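Local coordinates for protein putative transcriptional regulator (Listeria innocua, PDB 3LWF) that probably binds DNA as a transcriptional regulator of the Rrf2 family, using a winged helix-turn-helix domain within a two-chain assembly, at residues T33-K38 against A51-L56; I45-I50 against Y60-I65; R69-V74 against I99-G104. All blocks are in the same frame, centred on the assembly; numbering follows the deposited sequence.

In the fold
Read from the N terminus, the chain shows how a winged helix-turn-helix domain is held together by contacts between segments distant in the chain. Helix 24-38 supplies 33-38; after a loop, the end of helix 47-54 (51-56) comes back to it and closes interaction 1. Interaction 2 opens inside that span at 45-50 and closes beyond it at 60-65, so the two cross; both use helix 47-54, and Leu-36 packs on Ile-45. Interaction 3 follows in series: 69-74 leaves helix 58-70, the two-stranded wing intervenes, and 99-104 on helix 95-102 returns to it. Leu-36 and Ile-65 both pack on Val-74, tying all three contacts into one domain.

Interaction 1. Residues T33-K38 against A51-L56; sequences TLELAK and AQDKNL
Glu-35 of helix 24-38 reaches toward Lys-54 and Asp-53 of helix 47-54, and the resulting salt-bridge network joins the first helix of the winged-helix domain to the first helix of its helix-turn-helix. It is an example of how charged side chains can link two helices whose backbones are well apart: the CA atoms of Glu-35 and Lys-54 are 10.0 Å from each other. The glutamate chain is bent at its second torsion (chi2 -59°), and the lysine comes to meet it from the opposite direction. Glu-35 OE2 lies 3.6 Å from Lys-54 NZ, a salt bridge, yet the aliphatic CE of Lys-54 is a little nearer to OE2, at 3.4 Å. The other oxygen, OE1, pairs with Arg-39 just beyond the segment. One helical turn on, Lys-38 adds a tighter grip within its own helix, its NZ donating to Glu-35 OE2 at 2.9 Å on the syn side, 18° out of the carboxylate plane. OE2 is thus approached by two ammonium groups, which would probably favour its negative charge. Lys-54 NZ has its strongest partner in Glu-116 of the second subunit, so the network extends into the dimer interface.

Asp-53 brings a second carboxylate, its OD2 4.1 Å from Glu-35 OE1, with the two planes turned 58° apart. The surrounding cations probably ease this closeness of like charges, and a single water bridges the two groups, donating to Glu-35 OE1 at 2.7 Å and to Asp-53 OD2 at 2.6 Å.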
loop_
_atom_site.group_PDB
_atom_site.type_symbol
_atom_site.label_atom_id
_atom_site.label_comp_id
_atom_site.label_asym_id
_atom_site.label_seq_id
_atom_site.Cartn_x
_atom_site.Cartn_y
_atom_site.Cartn_z
ATOM N N THR A 33 2.823 -22.291 -3.073
ATOM C CA THR A 33 3.873 -22.428 -2.091
ATOM C C THR A 33 3.353 -22.683 -0.703
ATOM O O THR A 33 3.978 -23.429 0.049
ATOM C CB THR A 33 4.839 -21.255 -2.097
ATOM O OG1 THR A 33 4.125 -20.056 -1.833
ATOM C CG2 THR A 33 5.510 -21.144 -3.450
ATOM N N LEU A 34 2.212 -22.098 -0.366
ATOM C CA LEU A 34 1.566 -22.439 0.897
ATOM C C LEU A 34 1.120 -23.883 0.964
ATOM O O LEU A 34 1.167 -24.515 2.042
ATOM C CB LEU A 34 0.367 -21.522 1.185
ATOM C CG LEU A 34 0.690 -20.053 1.500
ATOM C CD1 LEU A 34 -0.647 -19.231 1.419
ATOM C CD2 LEU A 34 1.459 -19.845 2.836
ATOM N N GLU A 35 0.557 -24.385 -0.125
ATOM C CA GLU A 35 0.128 -25.809 -0.123
ATOM C C GLU A 35 1.341 -26.743 -0.029
ATOM O O GLU A 35 1.298 -27.765 0.659
ATOM C CB GLU A 35 -0.659 -26.147 -1.375
ATOM C CG GLU A 35 -2.019 -25.544 -1.371
ATOM C CD GLU A 35 -2.819 -26.012 -0.183
ATOM O OE1 GLU A 35 -2.910 -27.244 -0.022
ATOM O OE2 GLU A 35 -3.299 -25.153 0.587
ATOM N N LEU A 36 2.428 -26.379 -0.704
ATOM C CA LEU A 36 3.668 -27.141 -0.576
ATOM C C LEU A 36 4.216 -27.042 0.847
ATOM O O LEU A 36 4.735 -28.029 1.375
ATOM C CB LEU A 36 4.707 -26.723 -1.627
ATOM C CG LEU A 36 4.316 -26.927 -3.096
ATOM C CD1 LEU A 36 5.421 -26.400 -3.997
ATOM C CD2 LEU A 36 4.020 -28.387 -3.442
ATOM N N ALA A 37 4.056 -25.887 1.486
ATOM C CA ALA A 37 4.510 -25.688 2.872
ATOM C C ALA A 37 3.702 -26.538 3.870
ATOM O O ALA A 37 4.265 -27.156 4.753
ATOM C CB ALA A 37 4.472 -24.215 3.266
ATOM N N LYS A 38 2.399 -26.605 3.681
ATOM C CA LYS A 38 1.572 -27.492 4.475
ATOM C C LYS A 38 1.961 -28.956 4.314
ATOM O O LYS A 38 1.758 -29.745 5.229
ATOM C CB LYS A 38 0.092 -27.389 4.075
ATOM C CG LYS A 38 -0.595 -26.126 4.443
ATOM C CD LYS A 38 -2.039 -26.113 3.933
ATOM C CE LYS A 38 -2.578 -24.703 3.860
ATOM N NZ LYS A 38 -3.974 -24.684 3.374
ATOM N N ALA A 51 -4.423 -27.823 -8.262
ATOM C CA ALA A 51 -5.445 -27.295 -9.164
ATOM C C ALA A 51 -6.849 -27.858 -8.830
ATOM O O ALA A 51 -7.804 -27.074 -8.675
ATOM C CB ALA A 51 -5.098 -27.564 -10.620
ATOM N N GLN A 52 -6.989 -29.180 -8.748
ATOM C CA GLN A 52 -8.295 -29.783 -8.416
ATOM C C GLN A 52 -8.772 -29.289 -7.039
ATOM O O GLN A 52 -9.903 -28.853 -6.885
ATOM C CB GLN A 52 -8.231 -31.313 -8.496
ATOM C CG GLN A 52 -8.043 -31.826 -9.931
ATOM C CD GLN A 52 -7.830 -33.339 -10.061
ATOM O OE1 GLN A 52 -7.473 -34.026 -9.104
ATOM N NE2 GLN A 52 -8.034 -33.852 -11.270
ATOM N N ASP A 53 -7.896 -29.328 -6.045
ATOM C CA ASP A 53 -8.267 -28.913 -4.684
ATOM C C ASP A 53 -8.782 -27.455 -4.607
ATOM O O ASP A 53 -9.730 -27.166 -3.909
ATOM C CB ASP A 53 -7.062 -29.089 -3.751
ATOM C CG ASP A 53 -7.407 -28.855 -2.278
ATOM O OD1 ASP A 53 -8.469 -29.319 -1.824
ATOM O OD2 ASP A 53 -6.613 -28.210 -1.572
ATOM N N LYS A 54 -8.149 -26.549 -5.342
ATOM C CA LYS A 54 -8.448 -25.134 -5.232
ATOM C C LYS A 54 -9.295 -24.611 -6.386
ATOM O O LYS A 54 -9.441 -23.416 -6.507
ATOM C CB LYS A 54 -7.135 -24.332 -5.188
ATOM C CG LYS A 54 -6.211 -24.636 -4.033
ATOM C CD LYS A 54 -6.934 -24.518 -2.689
ATOM C CE LYS A 54 -5.987 -24.693 -1.496
ATOM N NZ LYS A 54 -6.744 -24.744 -0.211
ATOM N N ASN A 55 -9.821 -25.499 -7.241
ATOM C CA ASN A 55 -10.592 -25.091 -8.419
ATOM C C ASN A 55 -9.871 -24.063 -9.304
ATOM O O ASN A 55 -10.457 -23.076 -9.732
ATOM C CB ASN A 55 -11.959 -24.530 -8.018
ATOM C CG ASN A 55 -12.938 -24.500 -9.187
ATOM O OD1 ASN A 55 -12.769 -25.220 -10.173
ATOM N ND2 ASN A 55 -13.968 -23.675 -9.073
ATOM N N LEU A 56 -8.604 -24.319 -9.573
ATOM C CA LEU A 56 -7.752 -23.495 -10.401
ATOM C C LEU A 56 -7.358 -24.259 -11.648
ATOM O O LEU A 56 -7.452 -25.483 -11.702
ATOM C CB LEU A 56 -6.469 -23.115 -9.643
ATOM C CG LEU A 56 -6.610 -22.345 -8.337
ATOM C CD1 LEU A 56 -5.250 -21.978 -7.807
ATOM C CD2 LEU A 56 -7.487 -21.119 -8.561
HETATM O O HOH W 1 -4.143 -28.020 -2.338
#

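Interaction 2. Residues I45-I50 against Y60-I65; sequences ISLRSI and YLEQLI. With SO4 (sulfate ion), chain E.
The helix-turn-helix of this winged domain is packed together where Leu-47, at the start of helix 47-54, leans on Leu-61, Glu-62 and Ile-65 of helix 58-70, which by comparison with the family is probably the recognition helix. One methyl does most of the touching. Leu-47 CD1 presses on the helix backbone, 3.8 Å from Glu-62 CA, and also lies 4.2 Å from Leu-61 CB and 4.0 Å from Ile-65 CB. The other branch, CD2, meets the CD1 of Ile-65, placed by a chi1 of -157° that sets CG1 opposite the backbone N and a chi2 of 72°. One turn along helix 47-54, Ile-50 CG2 packs on Leu-61 CD1 at 4.2 Å. The contact is apolar packing, with no hydrogen bond between the two segments. Tyr-84 of the wing strand 83-86 touches both Leu-47 and Ile-65.

The helix that bears Leu-47 is itself capped. Ser-46 is the N-cap, its OG accepting from Ser-49 N at 3.1 Å with an N-H...O angle of 156°, while Ser-49 OG donates back to Ser-46 O at 2.7 Å. The same Ser-46 hydroxyl gives its own proton to a sulfate that probably came from the crystallisation liquor, and the bond from OG to sulfate O1 is 2.7 Å long.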
loop_
_atom_site.group_PDB
_atom_site.type_symbol
_atom_site.label_atom_id
_atom_site.label_comp_id
_atom_site.label_asym_id
_atom_site.label_seq_id
_atom_site.Cartn_x
_atom_site.Cartn_y
_atom_site.Cartn_z
ATOM N N ILE A 45 4.226 -33.183 -4.546
ATOM C CA ILE A 45 2.816 -32.824 -4.700
ATOM C C ILE A 45 2.617 -32.420 -6.135
ATOM O O ILE A 45 3.387 -31.620 -6.664
ATOM C CB ILE A 45 2.432 -31.640 -3.777
ATOM C CG1 ILE A 45 2.777 -31.967 -2.328
ATOM C CG2 ILE A 45 0.929 -31.328 -3.859
ATOM C CD1 ILE A 45 2.211 -33.284 -1.872
ATOM N N SER A 46 1.608 -32.976 -6.786
ATOM C CA SER A 46 1.365 -32.649 -8.171
ATOM C C SER A 46 0.571 -31.350 -8.327
ATOM O O SER A 46 -0.268 -31.009 -7.506
ATOM C CB SER A 46 0.644 -33.788 -8.852
ATOM O OG SER A 46 -0.685 -33.793 -8.484
ATOM N N LEU A 47 0.856 -30.614 -9.386
ATOM C CA LEU A 47 0.063 -29.428 -9.689
ATOM C C LEU A 47 -1.387 -29.763 -9.996
ATOM O O LEU A 47 -2.264 -28.951 -9.754
ATOM C CB LEU A 47 0.664 -28.678 -10.855
ATOM C CG LEU A 47 1.975 -27.937 -10.568
ATOM C CD1 LEU A 47 2.253 -26.998 -11.729
ATOM C CD2 LEU A 47 1.875 -27.148 -9.322
ATOM N N ARG A 48 -1.635 -30.943 -10.566
ATOM C CA ARG A 48 -3.000 -31.387 -10.846
ATOM C C ARG A 48 -3.783 -31.418 -9.544
ATOM O O ARG A 48 -4.896 -30.915 -9.491
ATOM C CB ARG A 48 -2.961 -32.768 -11.523
ATOM C CG ARG A 48 -4.278 -33.501 -11.681
ATOM C CD ARG A 48 -3.993 -34.945 -12.159
ATOM N NE ARG A 48 -5.187 -35.774 -12.083
ATOM C CZ ARG A 48 -6.072 -35.960 -13.063
ATOM N NH1 ARG A 48 -5.916 -35.386 -14.251
ATOM N NH2 ARG A 48 -7.124 -36.748 -12.851
ATOM N N SER A 49 -3.186 -31.975 -8.485
ATOM C CA SER A 49 -3.872 -32.083 -7.189
ATOM C C SER A 49 -4.161 -30.702 -6.563
ATOM O O SER A 49 -5.259 -30.441 -6.099
ATOM C CB SER A 49 -3.083 -32.982 -6.224
ATOM O OG SER A 49 -1.861 -32.348 -5.833
ATOM N N ILE A 50 -3.191 -29.805 -6.575
ATOM C CA ILE A 50 -3.438 -28.430 -6.105
ATOM C C ILE A 50 -4.544 -27.740 -6.936
ATOM O O ILE A 50 -5.511 -27.185 -6.373
ATOM C CB ILE A 50 -2.137 -27.539 -6.119
ATOM C CG1 ILE A 50 -1.046 -28.162 -5.247
ATOM C CG2 ILE A 50 -2.450 -26.147 -5.625
ATOM C CD1 ILE A 50 0.322 -27.479 -5.324
ATOM N N TYR A 60 -2.603 -23.084 -16.153
ATOM C CA TYR A 60 -2.151 -21.793 -15.617
ATOM C C TYR A 60 -1.092 -21.951 -14.487
ATOM O O TYR A 60 -0.076 -21.265 -14.499
ATOM C CB TYR A 60 -3.337 -20.951 -15.140
ATOM C CG TYR A 60 -2.941 -19.524 -14.760
ATOM C CD1 TYR A 60 -2.309 -18.680 -15.665
ATOM C CD2 TYR A 60 -3.180 -19.039 -13.492
ATOM C CE1 TYR A 60 -1.968 -17.355 -15.314
ATOM C CE2 TYR A 60 -2.829 -17.758 -13.130
ATOM C CZ TYR A 60 -2.209 -16.922 -14.028
ATOM O OH TYR A 60 -1.911 -15.648 -13.626
ATOM N N LEU A 61 -1.288 -22.895 -13.570
ATOM C CA LEU A 61 -0.302 -23.084 -12.485
ATOM C C LEU A 61 1.022 -23.518 -13.091
ATOM O O LEU A 61 2.079 -23.151 -12.575
ATOM C CB LEU A 61 -0.767 -24.095 -11.428
ATOM C CG LEU A 61 -2.048 -23.767 -10.685
ATOM C CD1 LEU A 61 -2.358 -24.782 -9.590
ATOM C CD2 LEU A 61 -2.015 -22.365 -10.128
ATOM N N GLU A 62 0.965 -24.281 -14.192
ATOM C CA GLU A 62 2.181 -24.815 -14.799
ATOM C C GLU A 62 3.007 -23.662 -15.297
ATOM O O GLU A 62 4.190 -23.783 -15.386
ATOM C CB GLU A 62 1.913 -25.725 -16.008
ATOM C CG GLU A 62 1.559 -27.166 -15.694
ATOM C CD GLU A 62 0.993 -27.928 -16.939
ATOM O OE1 GLU A 62 1.437 -27.636 -18.065
ATOM O OE2 GLU A 62 0.096 -28.795 -16.795
ATOM N N GLN A 63 2.354 -22.560 -15.631
ATOM C CA GLN A 63 3.026 -21.360 -16.060
ATOM C C GLN A 63 3.604 -20.562 -14.907
ATOM O O GLN A 63 4.487 -19.764 -15.119
ATOM C CB GLN A 63 2.062 -20.438 -16.816
ATOM C CG GLN A 63 1.238 -21.114 -17.920
ATOM C CD GLN A 63 2.063 -21.938 -18.847
ATOM O OE1 GLN A 63 3.058 -21.463 -19.399
ATOM N NE2 GLN A 63 1.648 -23.183 -19.050
ATOM N N LEU A 64 3.068 -20.722 -13.707
ATOM C CA LEU A 64 3.618 -20.000 -12.571
ATOM C C LEU A 64 4.754 -20.746 -11.902
ATOM O O LEU A 64 5.570 -20.128 -11.209
ATOM C CB LEU A 64 2.537 -19.712 -11.536
ATOM C CG LEU A 64 1.332 -18.923 -12.018
ATOM C CD1 LEU A 64 0.314 -18.748 -10.874
ATOM C CD2 LEU A 64 1.829 -17.587 -12.569
ATOM N N ILE A 65 4.785 -22.074 -12.057
ATOM C CA ILE A 65 5.713 -22.903 -11.277
ATOM C C ILE A 65 7.158 -22.730 -11.805
ATOM O O ILE A 65 8.103 -22.885 -11.066
ATOM C CB ILE A 65 5.292 -24.382 -11.275
ATOM C CG1 ILE A 65 5.868 -25.144 -10.055
ATOM C CG2 ILE A 65 5.692 -25.017 -12.585
ATOM C CD1 ILE A 65 5.237 -24.799 -8.683
HETATM S S SO4 E . -1.671 -37.434 -8.532
HETATM O O1 SO4 E . -1.648 -36.189 -9.297
HETATM O O2 SO4 E . -2.470 -37.223 -7.329
HETATM O O3 SO4 E . -2.246 -38.505 -9.343
HETATM O O4 SO4 E . -0.316 -37.827 -8.155
#

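Interaction 3. Residues R69-V74 against I99-G104; sequences RNAGIV and IRTLEG. With SO4 (sulfate ion), chain F; SO4 (sulfate ion), chain L.
In this winged-helix domain the turn that leads from helix 58-70 into the wing strand 74-77 rests on helix 95-102, through Ala-71 and Ile-73 on one side and Thr-101 on the other. Thr-101 spreads its two branches over the turn: with CG2 anti to its backbone N and OG1 beside that N (chi1 -60°), CG2 meets Ala-71 CB at 4.1 Å, while OG1 lies 3.6 Å from Ile-73 CD1. The isoleucine and the threonine slide past each other in opposite directions, and the contact is van der Waals in kind, for the hydroxyl is hydrogen-bonded to Asp-97 O within its own helix. Gly-72, with positive phi (85°), ends helix 58-70 in a Schellman motif, its N bonding to Arg-69 O at 3.0 Å, after which the CB of Ile-73 points toward helix 95-102. Thr-33 of helix 24-38 also packs on Ile-73, and Pro-67 of helix 58-70 on Thr-101.

Both segments also hold sulfates, probably from the crystallisation liquor. Past the end of helix 95-102, Gly-104 N donates to O4 of the chain F sulfate at 3.1 Å. The chain L sulfate sits at the end of helix 58-70, where Asn-70 and Arg-69 meet it side by side. Arg-69 NH2 gives a hydrogen bond to Asn-70 OD1 from 40° above the carbonyl plane and a weak one to O3 of the chain L sulfate at 3.3 Å, while Asn-70 ND2 donates to O4 of that same sulfate at 2.7 Å.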
loop_
_atom_site.group_PDB
_atom_site.type_symbol
_atom_site.label_atom_id
_atom_site.label_comp_id
_atom_site.label_asym_id
_atom_site.label_seq_id
_atom_site.Cartn_x
_atom_site.Cartn_y
_atom_site.Cartn_z
ATOM N N ARG A 69 10.488 -22.345 -9.603
ATOM C CA ARG A 69 11.495 -23.388 -9.676
ATOM C C ARG A 69 12.847 -22.759 -10.011
ATOM O O ARG A 69 13.861 -23.014 -9.356
ATOM C CB ARG A 69 11.072 -24.441 -10.716
ATOM C CG ARG A 69 11.915 -25.712 -10.717
ATOM C CD ARG A 69 11.733 -26.526 -12.011
ATOM N NE ARG A 69 12.059 -25.671 -13.139
ATOM C CZ ARG A 69 11.252 -25.389 -14.158
ATOM N NH1 ARG A 69 10.049 -25.948 -14.241
ATOM N NH2 ARG A 69 11.655 -24.535 -15.106
ATOM N N ASN A 70 12.860 -21.904 -11.005
ATOM C CA ASN A 70 14.113 -21.267 -11.415
ATOM C C ASN A 70 14.704 -20.402 -10.289
ATOM O O ASN A 70 15.880 -20.230 -10.243
ATOM C CB ASN A 70 13.904 -20.427 -12.680
ATOM C CG ASN A 70 13.651 -21.292 -13.938
ATOM O OD1 ASN A 70 13.888 -22.485 -13.942
ATOM N ND2 ASN A 70 13.178 -20.670 -14.997
ATOM N N ALA A 71 13.877 -19.856 -9.393
ATOM C CA ALA A 71 14.372 -19.019 -8.306
ATOM C C ALA A 71 14.757 -19.856 -7.075
ATOM O O ALA A 71 15.133 -19.280 -6.086
ATOM C CB ALA A 71 13.319 -17.952 -7.915
ATOM N N GLY A 72 14.572 -21.181 -7.128
ATOM C CA GLY A 72 14.929 -22.094 -6.050
ATOM C C GLY A 72 13.891 -22.266 -4.951
ATOM O O GLY A 72 14.172 -22.866 -3.915
ATOM N N ILE A 73 12.694 -21.745 -5.168
ATOM C CA ILE A 73 11.666 -21.748 -4.135
ATOM C C ILE A 73 10.997 -23.126 -4.068
ATOM O O ILE A 73 10.579 -23.584 -2.974
ATOM C CB ILE A 73 10.652 -20.595 -4.370
ATOM C CG1 ILE A 73 11.371 -19.253 -4.177
ATOM C CG2 ILE A 73 9.447 -20.679 -3.417
ATOM C CD1 ILE A 73 10.628 -17.993 -4.767
ATOM N N VAL A 74 10.880 -23.772 -5.231
ATOM C CA VAL A 74 10.317 -25.106 -5.300
ATOM C C VAL A 74 11.300 -25.964 -6.066
ATOM O O VAL A 74 12.202 -25.443 -6.720
ATOM C CB VAL A 74 8.968 -25.115 -5.993
ATOM C CG1 VAL A 74 8.024 -24.208 -5.246
ATOM C CG2 VAL A 74 9.097 -24.791 -7.541
ATOM N N ILE A 99 6.086 -13.273 -4.221
ATOM C CA ILE A 99 5.358 -12.245 -4.920
ATOM C C ILE A 99 6.271 -11.566 -5.939
ATOM O O ILE A 99 5.891 -11.403 -7.081
ATOM C CB ILE A 99 4.797 -11.166 -3.932
ATOM C CG1 ILE A 99 3.705 -11.722 -2.994
ATOM C CG2 ILE A 99 4.284 -9.908 -4.668
ATOM C CD1 ILE A 99 2.486 -12.255 -3.670
ATOM N N ARG A 100 7.473 -11.177 -5.556
ATOM C CA ARG A 100 8.333 -10.479 -6.525
ATOM C C ARG A 100 8.865 -11.418 -7.604
ATOM O O ARG A 100 9.263 -10.954 -8.677
ATOM C CB ARG A 100 9.483 -9.760 -5.836
ATOM C CG ARG A 100 9.034 -8.670 -4.874
ATOM C CD ARG A 100 10.130 -7.627 -4.705
ATOM N NE ARG A 100 9.893 -6.722 -3.587
ATOM C CZ ARG A 100 10.139 -7.018 -2.317
ATOM N NH1 ARG A 100 10.602 -8.222 -1.985
ATOM N NH2 ARG A 100 9.898 -6.124 -1.368
ATOM N N THR A 101 8.865 -12.731 -7.349
ATOM C CA THR A 101 9.234 -13.691 -8.406
ATOM C C THR A 101 8.158 -13.743 -9.487
ATOM O O THR A 101 8.462 -13.861 -10.674
ATOM C CB THR A 101 9.498 -15.120 -7.831
ATOM O OG1 THR A 101 10.569 -15.068 -6.884
ATOM C CG2 THR A 101 9.833 -16.118 -8.925
ATOM N N LEU A 102 6.903 -13.631 -9.090
ATOM C CA LEU A 102 5.769 -13.869 -9.996
ATOM C C LEU A 102 5.107 -12.599 -10.563
ATOM O O LEU A 102 4.527 -12.650 -11.653
ATOM C CB LEU A 102 4.727 -14.784 -9.308
ATOM C CG LEU A 102 5.223 -16.245 -9.195
ATOM C CD1 LEU A 102 4.273 -17.114 -8.390
ATOM C CD2 LEU A 102 5.447 -16.862 -10.595
ATOM N N GLU A 103 5.170 -11.484 -9.830
ATOM C CA GLU A 103 4.597 -10.226 -10.275
ATOM C C GLU A 103 5.621 -9.384 -10.933
ATOM O O GLU A 103 6.782 -9.399 -10.584
ATOM C CB GLU A 103 4.030 -9.432 -9.113
ATOM C CG GLU A 103 2.865 -10.152 -8.437
ATOM C CD GLU A 103 1.576 -10.041 -9.245
ATOM O OE1 GLU A 103 1.218 -8.925 -9.637
ATOM O OE2 GLU A 103 0.912 -11.049 -9.493
ATOM N N GLY A 104 5.180 -8.578 -11.860
ATOM C CA GLY A 104 5.999 -7.449 -12.238
ATOM C C GLY A 104 6.171 -6.475 -11.067
ATOM O O GLY A 104 5.600 -6.662 -9.972
HETATM S S SO4 F . 1.982 -7.415 -13.897
HETATM O O1 SO4 F . 1.476 -6.179 -13.292
HETATM O O2 SO4 F . 0.980 -7.921 -14.839
HETATM O O3 SO4 F . 3.223 -7.014 -14.558
HETATM O O4 SO4 F . 2.201 -8.391 -12.818
HETATM S S SO4 L . 10.430 -21.859 -17.565
HETATM O O1 SO4 L . 10.745 -21.427 -18.934
HETATM O O2 SO4 L . 9.545 -20.876 -16.880
HETATM O O3 SO4 L . 9.809 -23.183 -17.537
HETATM O O4 SO4 L . 11.729 -21.983 -16.907
#